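Local atomic coordinates of 373aa long hypothetical citrate synthase (Sulfolobus tokodaii, PDB entry 1VGP), a protein that belongs to the citrate synthase family and forms a mostly helical subunit that pairs with a second copy of itself. Residues Tyr35-Phe40 with Glu44-Leu49; Leu49-Lys54 with Asn62-Lys67. All coordinates share one frame; numbering follows the deposited sequence.

Contact 1: Tyr35-Phe40 with Glu44-Leu49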
ATOM      1  N   TYR A  35       1.307 -30.572  -6.759  1.00 31.11           N
ATOM      2  CA  TYR A  35       0.509 -31.785  -6.836  1.00 30.48           C
ATOM      3  C   TYR A  35       0.587 -32.574  -5.532  1.00 32.25           C
ATOM      4  O   TYR A  35      -0.442 -32.932  -4.959  1.00 34.53           O
ATOM      5  CB  TYR A  35       0.979 -32.655  -7.997  1.00 26.44           C
ATOM      6  CG  TYR A  35       0.587 -32.125  -9.353  1.00 23.74           C
ATOM      7  CD1 TYR A  35       1.520 -31.495 -10.171  1.00 24.25           C
ATOM      8  CD2 TYR A  35      -0.718 -32.252  -9.823  1.00 25.29           C
ATOM      9  CE1 TYR A  35       1.165 -31.008 -11.421  1.00 22.71           C
ATOM     10  CE2 TYR A  35      -1.088 -31.765 -11.073  1.00 24.18           C
ATOM     11  CZ  TYR A  35      -0.142 -31.145 -11.866  1.00 24.98           C
ATOM     12  OH  TYR A  35      -0.498 -30.659 -13.097  1.00 26.17           O
ATOM     13  N   ASP A  36       1.807 -32.836  -5.066  1.00 33.78           N
ATOM     14  CA  ASP A  36       2.024 -33.563  -3.812  1.00 33.72           C
ATOM     15  C   ASP A  36       1.488 -32.818  -2.608  1.00 33.40           C
ATOM     16  O   ASP A  36       0.964 -33.421  -1.674  1.00 34.07           O
ATOM     17  CB  ASP A  36       3.511 -33.829  -3.585  1.00 34.70           C
ATOM     18  CG  ASP A  36       4.099 -34.745  -4.622  1.00 36.79           C
ATOM     19  OD1 ASP A  36       3.323 -35.480  -5.272  1.00 38.03           O
ATOM     20  OD2 ASP A  36       5.341 -34.728  -4.790  1.00 37.73           O
ATOM     21  N   LEU A  37       1.631 -31.502  -2.613  1.00 32.01           N
ATOM     22  CA  LEU A  37       1.142 -30.726  -1.491  1.00 31.42           C
ATOM     23  C   LEU A  37      -0.375 -30.781  -1.480  1.00 31.49           C
ATOM     24  O   LEU A  37      -0.981 -31.054  -0.446  1.00 31.56           O
ATOM     25  CB  LEU A  37       1.637 -29.288  -1.587  1.00 31.59           C
ATOM     26  CG  LEU A  37       3.152 -29.160  -1.457  1.00 33.11           C
ATOM     27  CD1 LEU A  37       3.568 -27.745  -1.821  1.00 33.44           C
ATOM     28  CD2 LEU A  37       3.596 -29.516  -0.035  1.00 29.07           C
ATOM     29  N   ALA A  38      -0.987 -30.543  -2.638  1.00 29.34           N
ATOM     30  CA  ALA A  38      -2.440 -30.623  -2.734  1.00 33.15           C
ATOM     31  C   ALA A  38      -2.923 -31.970  -2.213  1.00 33.98           C
ATOM     32  O   ALA A  38      -3.907 -32.041  -1.482  1.00 35.02           O
ATOM     33  CB  ALA A  38      -2.898 -30.415  -4.172  1.00 30.81           C
ATOM     34  N   GLU A  39      -2.228 -33.036  -2.587  1.00 33.65           N
ATOM     35  CA  GLU A  39      -2.685 -34.389  -2.296  1.00 34.93           C
ATOM     36  C   GLU A  39      -2.353 -34.829  -0.864  1.00 33.39           C
ATOM     37  O   GLU A  39      -3.158 -35.495  -0.224  1.00 34.49           O
ATOM     38  CB  GLU A  39      -2.062 -35.368  -3.305  1.00 40.29           C
ATOM     39  CG  GLU A  39      -2.173 -36.842  -2.942  1.00 46.32           C
ATOM     40  CD  GLU A  39      -3.399 -37.516  -3.544  1.00 52.30           C
ATOM     41  OE1 GLU A  39      -3.749 -38.623  -3.071  1.00 56.20           O
ATOM     42  OE2 GLU A  39      -4.010 -36.944  -4.483  1.00 51.26           O
ATOM     43  N   PHE A  40      -1.179 -34.458  -0.361  1.00 31.19           N
ATOM     44  CA  PHE A  40      -0.698 -35.029   0.889  1.00 31.25           C
ATOM     45  C   PHE A  40      -0.645 -34.052   2.051  1.00 31.90           C
ATOM     46  O   PHE A  40      -0.545 -34.462   3.209  1.00 32.76           O
ATOM     47  CB  PHE A  40       0.691 -35.634   0.702  1.00 29.31           C
ATOM     48  CG  PHE A  40       0.737 -36.762  -0.284  1.00 31.14           C
ATOM     49  CD1 PHE A  40       1.657 -36.750  -1.330  1.00 28.61           C
ATOM     50  CD2 PHE A  40      -0.125 -37.849  -0.160  1.00 28.53           C
ATOM     51  CE1 PHE A  40       1.718 -37.800  -2.235  1.00 26.43           C
ATOM     52  CE2 PHE A  40      -0.071 -38.908  -1.062  1.00 25.71           C
ATOM     53  CZ  PHE A  40       0.854 -38.877  -2.100  1.00 26.48           C
ATOM     54  N   GLU A  44      -2.347 -25.457   6.778  1.00 30.75           N
ATOM     55  CA  GLU A  44      -1.428 -25.207   7.881  1.00 32.70           C
ATOM     56  C   GLU A  44      -0.005 -25.671   7.602  1.00 32.93           C
ATOM     57  O   GLU A  44       0.947 -24.903   7.784  1.00 33.42           O
ATOM     58  CB  GLU A  44      -1.938 -25.870   9.149  1.00 34.71           C
ATOM     59  CG  GLU A  44      -3.061 -25.104   9.806  1.00 40.19           C
ATOM     60  CD  GLU A  44      -4.329 -25.908   9.916  1.00 43.93           C
ATOM     61  OE1 GLU A  44      -4.548 -26.784   9.050  1.00 49.04           O
ATOM     62  OE2 GLU A  44      -5.106 -25.658  10.868  1.00 47.23           O
ATOM     63  N   GLU A  45       0.154 -26.919   7.161  1.00 31.36           N
ATOM     64  CA  GLU A  45       1.485 -27.442   6.887  1.00 30.90           C
ATOM     65  C   GLU A  45       2.145 -26.699   5.736  1.00 31.76           C
ATOM     66  O   GLU A  45       3.323 -26.345   5.822  1.00 32.78           O
ATOM     67  CB  GLU A  45       1.430 -28.935   6.566  1.00 32.04           C
ATOM     68  CG  GLU A  45       2.779 -29.500   6.172  1.00 35.15           C
ATOM     69  CD  GLU A  45       2.774 -31.003   6.058  1.00 37.98           C
ATOM     70  OE1 GLU A  45       2.463 -31.502   4.954  1.00 38.51           O
ATOM     71  OE2 GLU A  45       3.080 -31.684   7.064  1.00 39.27           O
ATOM     72  N   VAL A  46       1.396 -26.459   4.662  1.00 31.59           N
ATOM     73  CA  VAL A  46       1.936 -25.729   3.511  1.00 31.00           C
ATOM     74  C   VAL A  46       2.345 -24.299   3.864  1.00 30.99           C
ATOM     75  O   VAL A  46       3.352 -23.787   3.360  1.00 32.30           O
ATOM     76  CB  VAL A  46       0.920 -25.679   2.351  1.00 29.64           C
ATOM     77  CG1 VAL A  46       1.444 -24.794   1.243  1.00 27.60           C
ATOM     78  CG2 VAL A  46       0.660 -27.090   1.832  1.00 29.19           C
ATOM     79  N   SER A  47       1.576 -23.657   4.734  1.00 29.67           N
ATOM     80  CA  SER A  47       1.922 -22.322   5.202  1.00 31.58           C
ATOM     81  C   SER A  47       3.254 -22.307   5.954  1.00 32.06           C
ATOM     82  O   SER A  47       4.090 -21.419   5.742  1.00 34.28           O
ATOM     83  CB  SER A  47       0.810 -21.773   6.095  1.00 28.21           C
ATOM     84  OG  SER A  47      -0.365 -21.538   5.335  1.00 29.76           O
ATOM     85  N   TYR A  48       3.450 -23.287   6.831  1.00 31.08           N
ATOM     86  CA  TYR A  48       4.706 -23.426   7.561  1.00 31.82           C
ATOM     87  C   TYR A  48       5.865 -23.660   6.590  1.00 31.64           C
ATOM     88  O   TYR A  48       6.927 -23.047   6.712  1.00 29.37           O
ATOM     89  CB  TYR A  48       4.603 -24.599   8.544  1.00 32.52           C
ATOM     90  CG  TYR A  48       5.799 -24.760   9.461  1.00 33.47           C
ATOM     91  CD1 TYR A  48       7.025 -25.239   8.978  1.00 33.89           C
ATOM     92  CD2 TYR A  48       5.714 -24.410  10.806  1.00 32.42           C
ATOM     93  CE1 TYR A  48       8.138 -25.358   9.817  1.00 33.43           C
ATOM     94  CE2 TYR A  48       6.816 -24.525  11.652  1.00 34.58           C
ATOM     95  CZ  TYR A  48       8.028 -24.995  11.154  1.00 35.47           C
ATOM     96  OH  TYR A  48       9.129 -25.050  11.992  1.00 36.99           O
ATOM     97  N   LEU A  49       5.653 -24.557   5.630  1.00 31.15           N
ATOM     98  CA  LEU A  49       6.653 -24.829   4.608  1.00 31.50           C
ATOM     99  C   LEU A  49       7.098 -23.520   3.987  1.00 33.16           C
ATOM    100  O   LEU A  49       8.288 -23.255   3.809  1.00 31.70           O
ATOM    101  CB  LEU A  49       6.066 -25.733   3.521  1.00 27.99           C
ATOM    102  CG  LEU A  49       6.960 -26.019   2.313  1.00 25.58           C
ATOM    103  CD1 LEU A  49       8.235 -26.752   2.748  1.00 22.75           C
ATOM    104  CD2 LEU A  49       6.180 -26.837   1.307  1.00 20.75           C
TER
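Leu-37 meets Val-46 and Leu-49 at the two places where helix 34-40 comes against helix 43-52, and every contact is apolar. The helices are nearest at Leu-37 and Val-46, whose CA atoms are 7.1 Å apart. At that level CB of Leu-37 faces the CG2 branch of Val-46 at 4.2 Å. One helical turn on, the end of the leucine takes over: CD2 of Leu-37 lies 4.0 Å from CD2 of Leu-49, and the same Leu-49 methyl is 4.2 Å from CD1 of Leu-37, so one methyl is set against both branches of the fork. Leu-49 reaches them because its CG stands opposite the backbone N (chi1 175°). The two leucine side chains pass each other at a slant. Tyr-29 of strand 26-29 touches both Leu-37 and Val-46.

Polar atoms bordering the contact find partners beyond it. Glu-45, buried next to Val-46, forms a salt bridge with Arg-373 and a hydrogen bond with Tyr-367, both of the second subunit.

This is the packing of two consecutive helices across a short turn. It buries 165 Å² in total, and its chemistry implies a small hydrophobic seam, without directional bonds, beside a charged link between subunits.

Contact 2: Leu49-Lys54 with Asn62-Lys67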
ATOM      1  N   LEU A  49       5.653 -24.557   5.630  1.00 31.15           N
ATOM      2  CA  LEU A  49       6.653 -24.829   4.608  1.00 31.50           C
ATOM      3  C   LEU A  49       7.098 -23.520   3.987  1.00 33.16           C
ATOM      4  O   LEU A  49       8.288 -23.255   3.809  1.00 31.70           O
ATOM      5  CB  LEU A  49       6.066 -25.733   3.521  1.00 27.99           C
ATOM      6  CG  LEU A  49       6.960 -26.019   2.313  1.00 25.58           C
ATOM      7  CD1 LEU A  49       8.235 -26.752   2.748  1.00 22.75           C
ATOM      8  CD2 LEU A  49       6.180 -26.837   1.307  1.00 20.75           C
ATOM      9  N   ILE A  50       6.119 -22.693   3.658  1.00 34.60           N
ATOM     10  CA  ILE A  50       6.378 -21.524   2.849  1.00 34.03           C
ATOM     11  C   ILE A  50       6.970 -20.410   3.694  1.00 34.60           C
ATOM     12  O   ILE A  50       7.879 -19.719   3.245  1.00 35.26           O
ATOM     13  CB  ILE A  50       5.084 -21.093   2.117  1.00 34.20           C
ATOM     14  CG1 ILE A  50       5.068 -21.775   0.749  1.00 35.32           C
ATOM     15  CG2 ILE A  50       5.010 -19.583   1.958  1.00 32.90           C
ATOM     16  CD1 ILE A  50       3.856 -21.491  -0.071  1.00 43.23           C
ATOM     17  N   LEU A  51       6.486 -20.250   4.922  1.00 33.67           N
ATOM     18  CA  LEU A  51       7.077 -19.254   5.812  1.00 35.11           C
ATOM     19  C   LEU A  51       8.516 -19.613   6.202  1.00 35.15           C
ATOM     20  O   LEU A  51       9.388 -18.754   6.226  1.00 35.80           O
ATOM     21  CB  LEU A  51       6.241 -19.092   7.087  1.00 35.03           C
ATOM     22  CG  LEU A  51       4.839 -18.478   6.994  1.00 35.64           C
ATOM     23  CD1 LEU A  51       4.295 -18.280   8.393  1.00 32.35           C
ATOM     24  CD2 LEU A  51       4.890 -17.158   6.250  1.00 35.45           C
ATOM     25  N   TYR A  52       8.765 -20.879   6.511  1.00 36.03           N
ATOM     26  CA  TYR A  52      10.029 -21.261   7.136  1.00 35.48           C
ATOM     27  C   TYR A  52      10.959 -22.057   6.233  1.00 35.29           C
ATOM     28  O   TYR A  52      12.110 -22.286   6.580  1.00 37.13           O
ATOM     29  CB  TYR A  52       9.752 -22.048   8.407  1.00 34.11           C
ATOM     30  CG  TYR A  52       9.007 -21.244   9.436  1.00 34.71           C
ATOM     31  CD1 TYR A  52       9.528 -20.041   9.908  1.00 35.66           C
ATOM     32  CD2 TYR A  52       7.778 -21.673   9.934  1.00 34.29           C
ATOM     33  CE1 TYR A  52       8.846 -19.278  10.854  1.00 36.75           C
ATOM     34  CE2 TYR A  52       7.087 -20.921  10.879  1.00 36.33           C
ATOM     35  CZ  TYR A  52       7.624 -19.724  11.336  1.00 37.01           C
ATOM     36  OH  TYR A  52       6.953 -18.972  12.272  1.00 34.29           O
ATOM     37  N   GLY A  53      10.462 -22.493   5.080  1.00 35.15           N
ATOM     38  CA  GLY A  53      11.342 -23.097   4.091  1.00 35.12           C
ATOM     39  C   GLY A  53      11.593 -24.586   4.273  1.00 35.89           C
ATOM     40  O   GLY A  53      12.454 -25.148   3.604  1.00 36.55           O
ATOM     41  N   LYS A  54      10.853 -25.234   5.166  1.00 37.03           N
ATOM     42  CA  LYS A  54      10.911 -26.689   5.250  1.00 37.92           C
ATOM     43  C   LYS A  54       9.649 -27.264   5.883  1.00 36.70           C
ATOM     44  O   LYS A  54       8.959 -26.574   6.633  1.00 36.08           O
ATOM     45  CB  LYS A  54      12.142 -27.133   6.051  1.00 39.97           C
ATOM     46  CG  LYS A  54      12.263 -26.483   7.424  1.00 46.46           C
ATOM     47  CD  LYS A  54      12.152 -27.505   8.558  1.00 50.31           C
ATOM     48  CE  LYS A  54      12.182 -26.820   9.928  1.00 51.62           C
ATOM     49  NZ  LYS A  54      12.772 -27.690  10.990  1.00 53.84           N
ATOM     50  N   ASN A  62       2.747 -28.587  15.393  1.00 51.00           N
ATOM     51  CA  ASN A  62       1.800 -28.550  16.497  1.00 52.01           C
ATOM     52  C   ASN A  62       1.858 -27.167  17.135  1.00 51.38           C
ATOM     53  O   ASN A  62       0.826 -26.588  17.479  1.00 50.45           O
ATOM     54  CB  ASN A  62       2.153 -29.621  17.523  1.00 57.40           C
ATOM     55  CG  ASN A  62       0.960 -30.475  17.895  1.00 62.79           C
ATOM     56  OD1 ASN A  62       0.230 -30.952  17.020  1.00 65.83           O
ATOM     57  ND2 ASN A  62       0.750 -30.676  19.195  1.00 63.69           N
ATOM     58  N   TRP A  63       3.072 -26.644  17.280  1.00 50.04           N
ATOM     59  CA  TRP A  63       3.258 -25.277  17.715  1.00 49.49           C
ATOM     60  C   TRP A  63       2.615 -24.317  16.726  1.00 48.95           C
ATOM     61  O   TRP A  63       2.021 -23.310  17.114  1.00 49.17           O
ATOM     62  CB  TRP A  63       4.748 -24.956  17.831  1.00 51.60           C
ATOM     63  CG  TRP A  63       5.012 -23.490  17.992  1.00 55.82           C
ATOM     64  CD1 TRP A  63       4.931 -22.765  19.144  1.00 56.56           C
ATOM     65  CD2 TRP A  63       5.359 -22.566  16.964  1.00 56.22           C
ATOM     66  NE1 TRP A  63       5.210 -21.447  18.899  1.00 58.12           N
ATOM     67  CE2 TRP A  63       5.483 -21.294  17.557  1.00 56.88           C
ATOM     68  CE3 TRP A  63       5.593 -22.685  15.586  1.00 56.62           C
ATOM     69  CZ2 TRP A  63       5.815 -20.147  16.838  1.00 57.16           C
ATOM     70  CZ3 TRP A  63       5.924 -21.548  14.862  1.00 56.67           C
ATOM     71  CH2 TRP A  63       6.037 -20.298  15.490  1.00 56.01           C
ATOM     72  N   PHE A  64       2.741 -24.633  15.442  1.00 47.71           N
ATOM     73  CA  PHE A  64       2.394 -23.687  14.396  1.00 45.72           C
ATOM     74  C   PHE A  64       0.892 -23.512  14.280  1.00 46.27           C
ATOM     75  O   PHE A  64       0.388 -22.394  14.246  1.00 45.87           O
ATOM     76  CB  PHE A  64       2.959 -24.136  13.048  1.00 41.96           C
ATOM     77  CG  PHE A  64       2.612 -23.213  11.921  1.00 40.23           C
ATOM     78  CD1 PHE A  64       3.240 -21.980  11.799  1.00 37.95           C
ATOM     79  CD2 PHE A  64       1.629 -23.558  10.999  1.00 39.28           C
ATOM     80  CE1 PHE A  64       2.894 -21.101  10.777  1.00 36.28           C
ATOM     81  CE2 PHE A  64       1.275 -22.683   9.972  1.00 38.32           C
ATOM     82  CZ  PHE A  64       1.909 -21.454   9.862  1.00 37.94           C
ATOM     83  N   GLN A  65       0.166 -24.619  14.214  1.00 48.01           N
ATOM     84  CA  GLN A  65      -1.283 -24.531  14.138  1.00 50.75           C
ATOM     85  C   GLN A  65      -1.883 -24.189  15.488  1.00 50.76           C
ATOM     86  O   GLN A  65      -3.077 -23.951  15.595  1.00 51.53           O
ATOM     87  CB  GLN A  65      -1.880 -25.834  13.605  1.00 52.15           C
ATOM     88  CG  GLN A  65      -1.413 -27.086  14.303  1.00 53.12           C
ATOM     89  CD  GLN A  65      -1.589 -28.327  13.445  1.00 56.16           C
ATOM     90  OE1 GLN A  65      -1.658 -29.441  13.960  1.00 57.61           O
ATOM     91  NE2 GLN A  65      -1.660 -28.139  12.130  1.00 56.45           N
ATOM     92  N   GLU A  66      -1.059 -24.160  16.523  1.00 52.35           N
ATOM     93  CA  GLU A  66      -1.519 -23.683  17.820  1.00 54.70           C
ATOM     94  C   GLU A  66      -1.645 -22.161  17.769  1.00 54.95           C
ATOM     95  O   GLU A  66      -2.665 -21.602  18.165  1.00 54.21           O
ATOM     96  CB  GLU A  66      -0.520 -24.115  18.902  1.00 58.61           C
ATOM     97  CG  GLU A  66      -0.390 -23.170  20.092  1.00 67.27           C
ATOM     98  CD  GLU A  66      -0.083 -23.900  21.398  1.00 71.62           C
ATOM     99  OE1 GLU A  66       0.666 -24.912  21.355  1.00 71.23           O
ATOM    100  OE2 GLU A  66      -0.588 -23.464  22.456  1.00 71.51           O
ATOM    101  N   LYS A  67      -0.608 -21.501  17.262  1.00 55.21           N
ATOM    102  CA  LYS A  67      -0.636 -20.057  17.094  1.00 56.03           C
ATOM    103  C   LYS A  67      -1.799 -19.660  16.186  1.00 56.14           C
ATOM    104  O   LYS A  67      -2.409 -18.597  16.355  1.00 56.30           O
ATOM    105  CB  LYS A  67       0.690 -19.568  16.481  1.00 54.77           C
ATOM    106  CG  LYS A  67       1.871 -19.517  17.451  1.00 55.01           C
ATOM    107  CD  LYS A  67       1.607 -18.569  18.621  1.00 55.97           C
ATOM    108  CE  LYS A  67       2.882 -17.878  19.083  1.00 56.40           C
ATOM    109  NZ  LYS A  67       3.954 -18.855  19.396  1.00 58.64           N
TER
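Tyr-52 has the largest share of this contact, with Phe-64 nearly equal, and reaches from the last turn of helix 43-52 to two aromatic side chains of helix 58-70, Trp-63 and Phe-64. With Trp-63 it is the phenol end that touches. OH of Tyr-52 lies 3.6 Å from CH2 of Trp-63, at the edge of the indole and in its plane, so the oxygen meets the rim of the ring system. CE2 of Tyr-52 is 4.2 Å from CZ3 of the same residue, and the two side chains cross at nearly a right angle. A chi1 of 168° sends the indole toward Tyr-52 and a chi2 of 81° sets its turn, leaving CH2 and CZ3 as the atoms that touch. The hydroxyl has its polar partner outside the two segments, hydrogen-bonding to OD2 of Asp-114.

The packing on Phe-64 is purely hydrocarbon. CD1 of Phe-64 sits at the edge of the tyrosine ring, near its plane, 4.1 Å from CE2 of Tyr-52. A second approach to the phenylalanine comes from Leu-51, whose CD1 is 4.0 Å from CE1 of Phe-64 at the ring edge, the two side chains running roughly perpendicular.

Within each helix a neighbour covers one ring face: CB of Leu-51 lies 4.1 Å above the centre of the Tyr-52 ring, and CG of Lys-67 is 3.8 Å above the indole plane of Trp-63, toward its rim. Just beyond Tyr-52 the chain leaves the helix at Gly-53, with a positive phi of 86°.

Helix 113-135 lies against both sides of the joint, Ile-118 touching Leu-51 and Phe-64 while Ile-115 touches Trp-63. Helix 327-346 packs on the 43-52 side, with Val-340 on Leu-51 and Met-344 on Tyr-52.

In the fold
From the N terminus, the three-stranded antiparallel sheet of residues 18-33 leads directly into helix 34-40. Contact 1 then closes the two-residue turn between that helix and 43-52, and contact 2 closes the five-residue connection 53-57 between 43-52 and helix 58-70. The two loops follow in series, neither nested nor crossed, and their centres lie about 11 Å apart. Helix 43-52 is common to both, with Leu-49 in both ranges. Tyr-48 also links them, its ring packing edge-to-face with Tyr-52 and Phe-64. Three successive helices are thus joined pairwise, with the second subunit reaching contact 1 and helix 113-135 lying on contact 2.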